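Local atomic coordinates of MoaF-like domain-containing protein (Burkholderia vietnamiensis, PDB entry 5HAL), a protein that is of unknown function, possibly a beta-lactamase, and belongs to the MoaF-like family of calycin-type beta barrels. Residues Val59-Gln64 against Tyr71-Gln76. Sequence-based numbering, arbitrary orientation. Where two conformers were deposited one is given.
Sequences VEYTWQ and YAIAWQ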
ATOM      1  N   VAL A  59       0.549 -10.025   0.482  1.00 32.28           N
ATOM      2  CA  VAL A  59       1.982  -9.795   0.482  1.00 34.30           C
ATOM      3  C   VAL A  59       2.500  -9.715   1.912  1.00 36.43           C
ATOM      4  O   VAL A  59       1.752  -9.465   2.864  1.00 29.76           O
ATOM      5  CB  VAL A  59       2.354  -8.515  -0.299  1.00 29.67           C
ATOM      6  CG1 VAL A  59       1.916  -8.643  -1.762  1.00 28.58           C
ATOM      7  CG2 VAL A  59       1.737  -7.260   0.356  1.00 23.34           C
ATOM      8  N   GLU A  60       3.798  -9.986   2.054  1.00 32.07           N
ATOM      9  CA  GLU A  60       4.560  -9.628   3.249  0.52 31.83           C
ATOM     10  C   GLU A  60       5.150  -8.243   3.034  1.00 23.01           C
ATOM     11  O   GLU A  60       5.700  -7.969   1.971  1.00 26.33           O
ATOM     12  CB  GLU A  60       5.711 -10.608   3.511  0.52 34.66           C
ATOM     13  CG  GLU A  60       5.357 -12.074   3.609  0.52 38.58           C
ATOM     14  CD  GLU A  60       5.766 -12.878   2.388  0.52 35.90           C
ATOM     15  OE1 GLU A  60       5.053 -13.863   2.089  0.52 43.93           O
ATOM     16  OE2 GLU A  60       6.783 -12.538   1.725  0.52 27.26           O
ATOM     17  N   TYR A  61       5.078  -7.383   4.050  1.00 26.53           N
ATOM     18  CA  TYR A  61       5.624  -6.037   3.901  1.00 27.18           C
ATOM     19  C   TYR A  61       6.563  -5.714   5.054  1.00 25.53           C
ATOM     20  O   TYR A  61       6.517  -6.336   6.117  1.00 29.12           O
ATOM     21  CB  TYR A  61       4.505  -4.976   3.822  1.00 20.39           C
ATOM     22  CG  TYR A  61       3.710  -4.862   5.105  1.00 23.56           C
ATOM     23  CD1 TYR A  61       2.619  -5.690   5.348  1.00 21.86           C
ATOM     24  CD2 TYR A  61       4.059  -3.929   6.085  1.00 25.20           C
ATOM     25  CE1 TYR A  61       1.889  -5.592   6.538  1.00 26.31           C
ATOM     26  CE2 TYR A  61       3.338  -3.826   7.282  1.00 23.07           C
ATOM     27  CZ  TYR A  61       2.263  -4.659   7.504  1.00 22.43           C
ATOM     28  OH  TYR A  61       1.559  -4.549   8.682  1.00 26.56           O
ATOM     29  N   THR A  62       7.416  -4.721   4.825  1.00 25.51           N
ATOM     30  CA  THR A  62       8.167  -4.041   5.869  1.00 26.96           C
ATOM     31  C   THR A  62       7.578  -2.652   6.061  1.00 24.43           C
ATOM     32  O   THR A  62       6.926  -2.107   5.168  1.00 25.07           O
ATOM     33  CB  THR A  62       9.662  -3.926   5.509  1.00 30.84           C
ATOM     34  OG1 THR A  62       9.818  -3.155   4.302  1.00 28.10           O
ATOM     35  CG2 THR A  62      10.268  -5.322   5.294  1.00 26.13           C
ATOM     36  N   TRP A  63       7.798  -2.085   7.240  1.00 25.21           N
ATOM     37  CA  TRP A  63       7.308  -0.747   7.539  1.00 25.92           C
ATOM     38  C   TRP A  63       8.307  -0.074   8.464  1.00 30.14           C
ATOM     39  O   TRP A  63       8.884  -0.732   9.334  1.00 33.51           O
ATOM     40  CB  TRP A  63       5.917  -0.779   8.192  1.00 23.64           C
ATOM     41  CG  TRP A  63       5.911  -1.407   9.562  1.00 22.69           C
ATOM     42  CD1 TRP A  63       5.867  -2.743   9.851  1.00 25.31           C
ATOM     43  CD2 TRP A  63       5.935  -0.725  10.826  1.00 28.74           C
ATOM     44  NE1 TRP A  63       5.865  -2.935  11.217  1.00 24.87           N
ATOM     45  CE2 TRP A  63       5.899  -1.712  11.838  1.00 28.65           C
ATOM     46  CE3 TRP A  63       5.975   0.622  11.200  1.00 28.63           C
ATOM     47  CZ2 TRP A  63       5.923  -1.393  13.200  1.00 30.29           C
ATOM     48  CZ3 TRP A  63       5.994   0.943  12.559  1.00 31.27           C
ATOM     49  CH2 TRP A  63       5.966  -0.063  13.542  1.00 36.86           C
ATOM     50  N   GLN A  64       8.518   1.232   8.263  1.00 28.57           N
ATOM     51  CA  GLN A  64       9.402   2.041   9.103  1.00 31.70           C
ATOM     52  C   GLN A  64       8.799   3.430   9.226  1.00 34.55           C
ATOM     53  O   GLN A  64       8.338   3.994   8.221  1.00 33.78           O
ATOM     54  CB  GLN A  64      10.820   2.179   8.518  1.00 38.92           C
ATOM     55  CG  GLN A  64      11.447   0.888   8.030  1.00 51.08           C
ATOM     56  CD  GLN A  64      11.810  -0.047   9.174  1.00 66.10           C
ATOM     57  OE1 GLN A  64      11.932   0.382  10.324  1.00 66.75           O
ATOM     58  NE2 GLN A  64      11.975  -1.334   8.865  1.00 71.14           N
ATOM     59  N   TYR A  71       4.692   6.501   7.344  1.00 29.75           N
ATOM     60  CA  TYR A  71       5.465   5.266   7.294  1.00 28.72           C
ATOM     61  C   TYR A  71       5.868   4.931   5.866  1.00 31.25           C
ATOM     62  O   TYR A  71       5.088   5.118   4.927  1.00 29.91           O
ATOM     63  CB  TYR A  71       4.655   4.085   7.902  1.00 27.48           C
ATOM     64  CG  TYR A  71       4.188   4.409   9.293  1.00 30.38           C
ATOM     65  CD1 TYR A  71       2.951   4.997   9.511  1.00 32.84           C
ATOM     66  CD2 TYR A  71       5.014   4.190  10.387  1.00 33.17           C
ATOM     67  CE1 TYR A  71       2.544   5.345  10.796  1.00 37.82           C
ATOM     68  CE2 TYR A  71       4.614   4.523  11.670  1.00 35.38           C
ATOM     69  CZ  TYR A  71       3.380   5.103  11.863  1.00 36.77           C
ATOM     70  OH  TYR A  71       2.978   5.434  13.127  1.00 49.97           O
ATOM     71  N   ALA A  72       7.090   4.421   5.714  1.00 30.46           N
ATOM     72  CA  ALA A  72       7.524   3.763   4.484  1.00 29.08           C
ATOM     73  C   ALA A  72       7.117   2.286   4.544  1.00 31.48           C
ATOM     74  O   ALA A  72       7.603   1.522   5.388  1.00 33.01           O
ATOM     75  CB  ALA A  72       9.032   3.921   4.300  1.00 22.57           C
ATOM     76  N   ILE A  73       6.218   1.889   3.653  1.00 25.14           N
ATOM     77  CA  ILE A  73       5.676   0.534   3.591  1.00 22.83           C
ATOM     78  C   ILE A  73       6.082  -0.054   2.243  1.00 26.97           C
ATOM     79  O   ILE A  73       5.820   0.555   1.197  1.00 26.95           O
ATOM     80  CB  ILE A  73       4.148   0.554   3.768  1.00 23.64           C
ATOM     81  CG1 ILE A  73       3.794   1.323   5.051  1.00 25.28           C
ATOM     82  CG2 ILE A  73       3.558  -0.867   3.779  1.00 21.62           C
ATOM     83  CD1 ILE A  73       2.307   1.558   5.248  1.00 25.28           C
ATOM     84  N   ALA A  74       6.744  -1.215   2.259  1.00 25.52           N
ATOM     85  CA  ALA A  74       7.298  -1.781   1.028  1.00 24.82           C
ATOM     86  C   ALA A  74       7.051  -3.277   0.963  1.00 23.32           C
ATOM     87  O   ALA A  74       7.016  -3.966   1.980  1.00 22.89           O
ATOM     88  CB  ALA A  74       8.817  -1.521   0.884  1.00 18.11           C
ATOM     89  N   TRP A  75       6.887  -3.777  -0.253  1.00 26.40           N
ATOM     90  CA  TRP A  75       6.677  -5.202  -0.450  1.00 26.08           C
ATOM     91  C   TRP A  75       7.003  -5.554  -1.895  1.00 24.58           C
ATOM     92  O   TRP A  75       7.135  -4.683  -2.759  1.00 22.23           O
ATOM     93  CB  TRP A  75       5.244  -5.606  -0.106  1.00 22.87           C
ATOM     94  CG  TRP A  75       4.188  -5.045  -1.031  1.00 23.73           C
ATOM     95  CD1 TRP A  75       3.798  -5.561  -2.239  1.00 24.93           C
ATOM     96  CD2 TRP A  75       3.368  -3.885  -0.805  1.00 23.33           C
ATOM     97  NE1 TRP A  75       2.790  -4.795  -2.775  1.00 25.55           N
ATOM     98  CE2 TRP A  75       2.502  -3.766  -1.912  1.00 24.80           C
ATOM     99  CE3 TRP A  75       3.276  -2.940   0.235  1.00 23.80           C
ATOM    100  CZ2 TRP A  75       1.563  -2.737  -2.018  1.00 27.92           C
ATOM    101  CZ3 TRP A  75       2.346  -1.922   0.133  1.00 24.28           C
ATOM    102  CH2 TRP A  75       1.494  -1.828  -0.989  1.00 28.92           C
ATOM    103  N   GLN A  76       7.122  -6.850  -2.146  1.00 24.99           N
ATOM    104  CA  GLN A  76       7.332  -7.367  -3.485  1.00 23.92           C
ATOM    105  C   GLN A  76       6.249  -8.396  -3.770  1.00 26.16           C
ATOM    106  O   GLN A  76       5.991  -9.275  -2.947  1.00 28.41           O
ATOM    107  CB  GLN A  76       8.723  -7.980  -3.615  1.00 23.60           C
ATOM    108  CG  GLN A  76       9.059  -8.522  -4.983  1.00 23.46           C
ATOM    109  CD  GLN A  76      10.562  -8.753  -5.122  1.00 27.19           C
ATOM    110  OE1 GLN A  76      11.239  -9.133  -4.155  1.00 26.26           O
ATOM    111  NE2 GLN A  76      11.095  -8.489  -6.313  1.00 25.77           N
TER
HETATM  112  O   HOH W   1       7.231  -8.692  -0.004  1.00 28.36           O
HETATM  113  O   HOH W   2       5.180 -10.812  -0.272  1.00 33.46           O
HETATM  114  O   HOH W   3       9.678  -0.453   4.662  1.00 29.16           O
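Val59 lays CG2 over one face of the Trp75 indole, 3.7 Å from the centroid of the five-membered ring and 17° off its normal, the geometry of a CH-pi contact. Its other methyl, CG1, reaches the ring at CD1. With chi1 at 67°, Trp75 CG sits between its own backbone N and carbonyl carbon, which swings the indole under the valine; Ile73 CG2 lies at the edge of the same ring, in its plane. Further along this face, Tyr61 and Ile73 run side by side, with Tyr61 CD2 3.9 Å from Ile73 CG2. Next come Trp63 and Tyr71, also alongside: Trp63 CE3 meets Tyr71 CD2 at 3.8 Å, and the ring planes, 68° apart, make an oblique pair. Beyond the segments, Arg14 adds a cation-pi contact to Trp63, and Phe18 meets Tyr71 edge-to-face.

Thr62, Gln64, Ala72 and Ala74 point to the other face. Their backbones form the hydrogen-bonded pairs of an antiparallel hairpin. Thr62 N donates to Ala74 O and Ala74 N back to Thr62 O, both at 3.0 Å. Gln64 and Ala72 exchange a second pair, in which Ala72 N reaches Gln64 O at 2.8 Å. Towards Gln76, direct bonding gives way to water: one molecule accepts from Gln76 N and lies 2.6 Å from Glu60 O, probably donating to it. Another connects Thr62 OG1 with Ala72 O, 3.0 Å from the latter.

The chemistry thus divides by face: Val59, Tyr61, Ile73 and Trp75 are buried, whereas Thr62 and Gln64 are exposed, consistent with the aromatic face lining the barrel interior and the Thr62 face looking outward to solvent.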